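Local coordinates for protein thiamine pyrophosphokinase (Saccharomyces cerevisiae, PDB 1IG0) that transfers a pyrophosphate group from ATP to thiamine, making thiamine diphosphate and AMP, and works as a homodimer, at residues 29-34 and 219-224; 141-146 and 166-171. All blocks are in the same frame, centred on the assembly; numbering follows the deposited sequence.

Contact 1 of 2, residues 29-34 and 219-224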
loop_
_atom_site.group_PDB
_atom_site.type_symbol
_atom_site.label_atom_id
_atom_site.label_comp_id
_atom_site.label_asym_id
_atom_site.label_seq_id
_atom_site.Cartn_x
_atom_site.Cartn_y
_atom_site.Cartn_z
ATOM N N GLU B 29 -8.514 11.167 -18.592
ATOM C CA GLU B 29 -8.009 12.484 -18.226
ATOM C C GLU B 29 -6.998 12.428 -17.085
ATOM O O GLU B 29 -6.253 13.384 -16.861
ATOM C CB GLU B 29 -9.177 13.400 -17.862
ATOM C CG GLU B 29 -10.305 13.354 -18.883
ATOM C CD GLU B 29 -11.396 14.368 -18.613
ATOM O OE1 GLU B 29 -11.874 14.440 -17.461
ATOM O OE2 GLU B 29 -11.782 15.084 -19.560
ATOM N N LEU B 30 -6.972 11.311 -16.366
ATOM C CA LEU B 30 -6.031 11.141 -15.263
ATOM C C LEU B 30 -4.626 10.985 -15.832
ATOM O O LEU B 30 -3.638 11.321 -15.179
ATOM C CB LEU B 30 -6.382 9.896 -14.440
ATOM C CG LEU B 30 -7.694 9.894 -13.648
ATOM C CD1 LEU B 30 -7.953 8.501 -13.098
ATOM C CD2 LEU B 30 -7.624 10.910 -12.519
ATOM N N ILE B 31 -4.553 10.476 -17.058
ATOM C CA ILE B 31 -3.282 10.249 -17.734
ATOM C C ILE B 31 -3.018 11.277 -18.829
ATOM O O ILE B 31 -1.883 11.711 -19.023
ATOM C CB ILE B 31 -3.249 8.845 -18.372
ATOM C CG1 ILE B 31 -3.484 7.783 -17.297
ATOM C CG2 ILE B 31 -1.912 8.613 -19.067
ATOM C CD1 ILE B 31 -3.679 6.382 -17.847
ATOM N N HIS B 32 -4.071 11.658 -19.545
ATOM C CA HIS B 32 -3.954 12.629 -20.628
ATOM C C HIS B 32 -4.540 13.973 -20.192
ATOM O O HIS B 32 -5.749 14.194 -20.277
ATOM C CB HIS B 32 -4.674 12.093 -21.874
ATOM C CG HIS B 32 -4.501 12.936 -23.100
ATOM N ND1 HIS B 32 -4.635 12.425 -24.374
ATOM C CD2 HIS B 32 -4.229 14.254 -23.253
ATOM C CE1 HIS B 32 -4.452 13.390 -25.257
ATOM N NE2 HIS B 32 -4.204 14.510 -24.602
ATOM N N PRO B 33 -3.680 14.888 -19.717
ATOM C CA PRO B 33 -4.073 16.223 -19.255
ATOM C C PRO B 33 -4.892 16.990 -20.293
ATOM O O PRO B 33 -4.721 16.799 -21.496
ATOM C CB PRO B 33 -2.732 16.900 -18.981
ATOM C CG PRO B 33 -1.851 15.757 -18.590
ATOM C CD PRO B 33 -2.220 14.714 -19.611
ATOM N N ASN B 34 -5.779 17.861 -19.822
ATOM C CA ASN B 34 -6.603 18.656 -20.720
ATOM C C ASN B 34 -5.770 19.813 -21.260
ATOM O O ASN B 34 -4.857 20.297 -20.591
ATOM C CB ASN B 34 -7.838 19.182 -19.984
ATOM C CG ASN B 34 -8.718 18.063 -19.452
ATOM O OD1 ASN B 34 -9.065 17.132 -20.179
ATOM N ND2 ASN B 34 -9.091 18.155 -18.180
ATOM N N CYS B 219 -2.716 11.713 -9.359
ATOM C CA CYS B 219 -3.077 10.337 -9.666
ATOM C C CYS B 219 -1.811 9.500 -9.754
ATOM O O CYS B 219 -0.831 9.910 -10.374
ATOM C CB CYS B 219 -3.830 10.247 -10.995
ATOM S SG CYS B 219 -4.345 8.561 -11.441
ATOM N N TYR B 220 -1.832 8.331 -9.125
ATOM C CA TYR B 220 -0.681 7.446 -9.160
ATOM C C TYR B 220 -0.887 6.380 -10.212
ATOM O O TYR B 220 -1.989 5.852 -10.365
ATOM C CB TYR B 220 -0.465 6.754 -7.811
ATOM C CG TYR B 220 -0.087 7.685 -6.689
ATOM C CD1 TYR B 220 -1.057 8.225 -5.846
ATOM C CD2 TYR B 220 1.241 8.054 -6.489
ATOM C CE1 TYR B 220 -0.711 9.115 -4.832
ATOM C CE2 TYR B 220 1.597 8.940 -5.480
ATOM C CZ TYR B 220 0.618 9.468 -4.655
ATOM O OH TYR B 220 0.967 10.348 -3.659
ATOM N N MET B 221 0.173 6.084 -10.950
ATOM C CA MET B 221 0.128 5.040 -11.955
ATOM C C MET B 221 1.160 4.016 -11.520
ATOM O O MET B 221 2.345 4.328 -11.404
ATOM C CB MET B 221 0.486 5.570 -13.339
ATOM C CG MET B 221 0.536 4.467 -14.385
ATOM S SD MET B 221 0.919 5.052 -16.041
ATOM C CE MET B 221 -0.682 5.535 -16.609
ATOM N N THR B 222 0.700 2.800 -11.261
ATOM C CA THR B 222 1.585 1.735 -10.827
ATOM C C THR B 222 1.510 0.635 -11.873
ATOM O O THR B 222 0.789 0.763 -12.861
ATOM C CB THR B 222 1.144 1.177 -9.455
ATOM O OG1 THR B 222 0.039 0.281 -9.630
ATOM C CG2 THR B 222 0.711 2.313 -8.541
ATOM N N PRO B 223 2.259 -0.460 -11.680
ATOM C CA PRO B 223 2.213 -1.541 -12.668
ATOM C C PRO B 223 0.837 -2.189 -12.782
ATOM O O PRO B 223 0.561 -2.900 -13.751
ATOM C CB PRO B 223 3.257 -2.529 -12.149
ATOM C CG PRO B 223 4.224 -1.653 -11.415
ATOM C CD PRO B 223 3.311 -0.712 -10.679
ATOM N N THR B 224 -0.027 -1.931 -11.804
ATOM C CA THR B 224 -1.357 -2.535 -11.793
ATOM C C THR B 224 -2.537 -1.597 -11.543
ATOM O O THR B 224 -3.685 -1.974 -11.794
ATOM C CB THR B 224 -1.437 -3.640 -10.727
ATOM O OG1 THR B 224 -1.153 -3.076 -9.440
ATOM C CG2 THR B 224 -0.432 -4.740 -11.023
#
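Leu30 and Ile31 lean on Cys219 and Met221, two residues of strand 216-221 in the large mixed beta-sheet of this alpha/beta enzyme. The loop that leads from strand 23-26 to strand 38-43 runs past one face of the sheet, and residues alternating along the strand receive it: Cys219 and Met221 point toward the loop, whereas Tyr220, between them, lies on the other side and sends its hydroxyl to the backbone oxygen of Ser202. Everything that meets here is apolar.

The tight part is the Ile31–Met221 pair. Met221 leaves the strand with CG anti to the backbone N (chi1 176°), runs straight on through SD, then bends at its last torsion (chi3 -85°), which carries CE onto the isoleucine. There CE lies 3.4 Å from Ile31 CD1, closer than ordinary carbon contact, and 3.7 Å from Ile31 CG1, with the two side chains running roughly perpendicular. Ile58 of helix 52-61 touches both residues, so the pair is enclosed between helix and sheet.

Packing at Leu30 is looser. Three of its carbons, CB and both methyls, face the cysteine at ordinary distances, CB standing 3.9 Å from Cys219 SG, and Leu30 itself remains partly exposed while Cys219 is buried. Leu226 and Phe228 of the neighbouring strand 225-230 extend this apolar patch, Leu226 touching Ile31 and Cys219, and Phe228 touching Leu30. Beyond Met221 the strand gives way to a turn in which Thr222 OG1 accepts a hydrogen bond from the backbone N of Thr224 (3.1 Å), an ST turn. Back at the loose end, of the two leucine methyls it is Leu30 CD2 that reaches Cys219 CB, at 4.1 Å.

Contact 2 of 2, residues 141-146 and 166-171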
loop_
_atom_site.group_PDB
_atom_site.type_symbol
_atom_site.label_atom_id
_atom_site.label_comp_id
_atom_site.label_asym_id
_atom_site.label_seq_id
_atom_site.Cartn_x
_atom_site.Cartn_y
_atom_site.Cartn_z
ATOM N N PRO B 141 5.829 33.600 -10.685
ATOM C CA PRO B 141 6.718 34.156 -11.709
ATOM C C PRO B 141 8.056 34.590 -11.106
ATOM O O PRO B 141 9.092 34.563 -11.774
ATOM C CB PRO B 141 5.916 35.337 -12.248
ATOM C CG PRO B 141 4.506 34.871 -12.106
ATOM C CD PRO B 141 4.516 34.268 -10.719
ATOM N N GLU B 142 8.029 34.990 -9.839
ATOM C CA GLU B 142 9.243 35.422 -9.157
ATOM C C GLU B 142 10.186 34.248 -8.934
ATOM O O GLU B 142 11.403 34.399 -9.019
ATOM C CB GLU B 142 8.899 36.079 -7.820
ATOM C CG GLU B 142 10.113 36.510 -7.018
ATOM C CD GLU B 142 9.793 37.609 -6.031
ATOM O OE1 GLU B 142 10.083 37.434 -4.828
ATOM O OE2 GLU B 142 9.254 38.651 -6.462
ATOM N N PHE B 143 9.626 33.081 -8.640
ATOM C CA PHE B 143 10.449 31.896 -8.436
ATOM C C PHE B 143 11.163 31.577 -9.746
ATOM O O PHE B 143 12.366 31.312 -9.771
ATOM C CB PHE B 143 9.591 30.697 -8.036
ATOM C CG PHE B 143 10.365 29.411 -7.934
ATOM C CD1 PHE B 143 11.231 29.185 -6.866
ATOM C CD2 PHE B 143 10.262 28.446 -8.928
ATOM C CE1 PHE B 143 11.989 28.011 -6.791
ATOM C CE2 PHE B 143 11.015 27.271 -8.863
ATOM C CZ PHE B 143 11.880 27.055 -7.791
ATOM N N ARG B 144 10.403 31.597 -10.836
ATOM C CA ARG B 144 10.948 31.317 -12.156
ATOM C C ARG B 144 12.080 32.285 -12.472
ATOM O O ARG B 144 13.095 31.902 -13.054
ATOM C CB ARG B 144 9.846 31.430 -13.213
ATOM C CG ARG B 144 8.785 30.347 -13.106
ATOM C CD ARG B 144 9.371 28.986 -13.430
ATOM N NE ARG B 144 9.598 28.825 -14.862
ATOM C CZ ARG B 144 8.625 28.705 -15.760
ATOM N NH1 ARG B 144 7.357 28.727 -15.370
ATOM N NH2 ARG B 144 8.917 28.563 -17.045
ATOM N N SER B 145 11.903 33.544 -12.084
ATOM C CA SER B 145 12.920 34.562 -12.317
ATOM C C SER B 145 14.165 34.250 -11.491
ATOM O O SER B 145 15.295 34.388 -11.964
ATOM C CB SER B 145 12.384 35.943 -11.932
ATOM O OG SER B 145 13.396 36.927 -12.050
ATOM N N LEU B 146 13.946 33.824 -10.251
ATOM C CA LEU B 146 15.041 33.491 -9.349
ATOM C C LEU B 146 15.964 32.436 -9.947
ATOM O O LEU B 146 17.185 32.578 -9.920
ATOM C CB LEU B 146 14.485 32.982 -8.015
ATOM C CG LEU B 146 15.500 32.567 -6.947
ATOM C CD1 LEU B 146 16.332 33.770 -6.534
ATOM C CD2 LEU B 146 14.770 31.987 -5.745
ATOM N N HIS B 166 10.012 25.372 0.754
ATOM C CA HIS B 166 8.794 25.429 1.551
ATOM C C HIS B 166 8.509 26.864 1.978
ATOM O O HIS B 166 7.363 27.305 1.969
ATOM C CB HIS B 166 8.896 24.552 2.799
ATOM C CG HIS B 166 7.609 24.445 3.560
ATOM N ND1 HIS B 166 6.523 23.739 3.089
ATOM C CD2 HIS B 166 7.219 24.987 4.739
ATOM C CE1 HIS B 166 5.521 23.849 3.943
ATOM N NE2 HIS B 166 5.917 24.602 4.953
ATOM N N THR B 167 9.555 27.589 2.360
ATOM C CA THR B 167 9.398 28.978 2.778
ATOM C C THR B 167 8.832 29.799 1.620
ATOM O O THR B 167 7.897 30.582 1.795
ATOM C CB THR B 167 10.748 29.587 3.213
ATOM O OG1 THR B 167 11.326 28.780 4.247
ATOM C CG2 THR B 167 10.552 31.008 3.732
ATOM N N LEU B 168 9.407 29.613 0.435
ATOM C CA LEU B 168 8.956 30.327 -0.753
ATOM C C LEU B 168 7.532 29.918 -1.106
ATOM O O LEU B 168 6.720 30.751 -1.505
ATOM C CB LEU B 168 9.880 30.037 -1.937
ATOM C CG LEU B 168 11.306 30.586 -1.851
ATOM C CD1 LEU B 168 12.111 30.123 -3.056
ATOM C CD2 LEU B 168 11.260 32.105 -1.793
ATOM N N TYR B 169 7.237 28.629 -0.966
ATOM C CA TYR B 169 5.906 28.106 -1.258
ATOM C C TYR B 169 4.869 28.731 -0.324
ATOM O O TYR B 169 3.817 29.197 -0.766
ATOM C CB TYR B 169 5.893 26.584 -1.084
ATOM C CG TYR B 169 4.517 25.965 -1.191
ATOM C CD1 TYR B 169 3.926 25.731 -2.434
ATOM C CD2 TYR B 169 3.794 25.635 -0.044
ATOM C CE1 TYR B 169 2.650 25.183 -2.531
ATOM C CE2 TYR B 169 2.520 25.091 -0.129
ATOM C CZ TYR B 169 1.955 24.867 -1.372
ATOM O OH TYR B 169 0.694 24.323 -1.450
ATOM N N ASN B 170 5.170 28.731 0.970
ATOM C CA ASN B 170 4.267 29.295 1.967
ATOM C C ASN B 170 3.976 30.766 1.690
ATOM O O ASN B 170 2.828 31.209 1.769
ATOM C CB ASN B 170 4.867 29.140 3.370
ATOM C CG ASN B 170 4.740 27.725 3.909
ATOM O OD1 ASN B 170 5.387 27.360 4.892
ATOM N ND2 ASN B 170 3.896 26.924 3.271
ATOM N N THR B 171 5.020 31.519 1.360
ATOM C CA THR B 171 4.873 32.940 1.075
ATOM C C THR B 171 3.969 33.150 -0.133
ATOM O O THR B 171 3.064 33.983 -0.099
ATOM C CB THR B 171 6.238 33.603 0.806
ATOM O OG1 THR B 171 7.052 33.505 1.982
ATOM C CG2 THR B 171 6.059 35.075 0.435
#
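Phe143 swings its ring out with CG anti to the backbone N (chi1 175°), and Leu168 answers with CG close beside its backbone N (chi1 -68°) and so anti to the carbonyl carbon, turns that bring an aromatic edge and a leucine methyl together between two helices. This is plain helix-to-helix packing: helix 141-148 meets helix 164-175 within the catalytic domain, at the periphery of its alpha/beta fold. The nearest CA atoms, those of Phe143 and Leu168, are 8.0 Å apart, and side chains fill the interval.

Leu168 CD1 does all the close work on its helix. It comes up to the rim of the phenylalanine near the plane of the ring, not over a face, and the leucine side chain lies nearly square to that of Phe143. One helical turn further along, Leu146 adds its CD2 methyl, 4.2 Å from the same Leu168 CD1, so that a single methyl is met by both a ring edge and a branched aliphatic tip.

The contact is small, and its residues differ in burial. Phe143 is buried, for its ring also packs on Leu133 and Leu136 of helix 126-139, on Ile159 and on Tyr93 of strand 93-96; it therefore ties helix 141-148 to the body of the domain, with Leu168 reaching it from the side. Leu146 and Leu168, by contrast, are partly exposed. Nothing polar joins the two segments, and the closest approach between them is the 4.0 Å from Phe143 CD1 to Leu168 CD1.

Overall arrangement
From the N terminus the chain passes through strand 23-26 and reaches the loop at 29-34, which waits 185 residues for its partner. Helix 141-148 follows much later, and 19 residues lie between its segment and the one on helix 164-175, so contact 2 closes a short loop. Strand 216-221 then arrives beside the early loop and closes contact 1. Contact 2 is thus nested inside the long loop of contact 1. Their centres are 28 Å apart and their nearest atoms about 14 Å. Contact 1 ties an N-terminal loop to the large sheet close to the chain's centre; contact 2 joins two outlying helices.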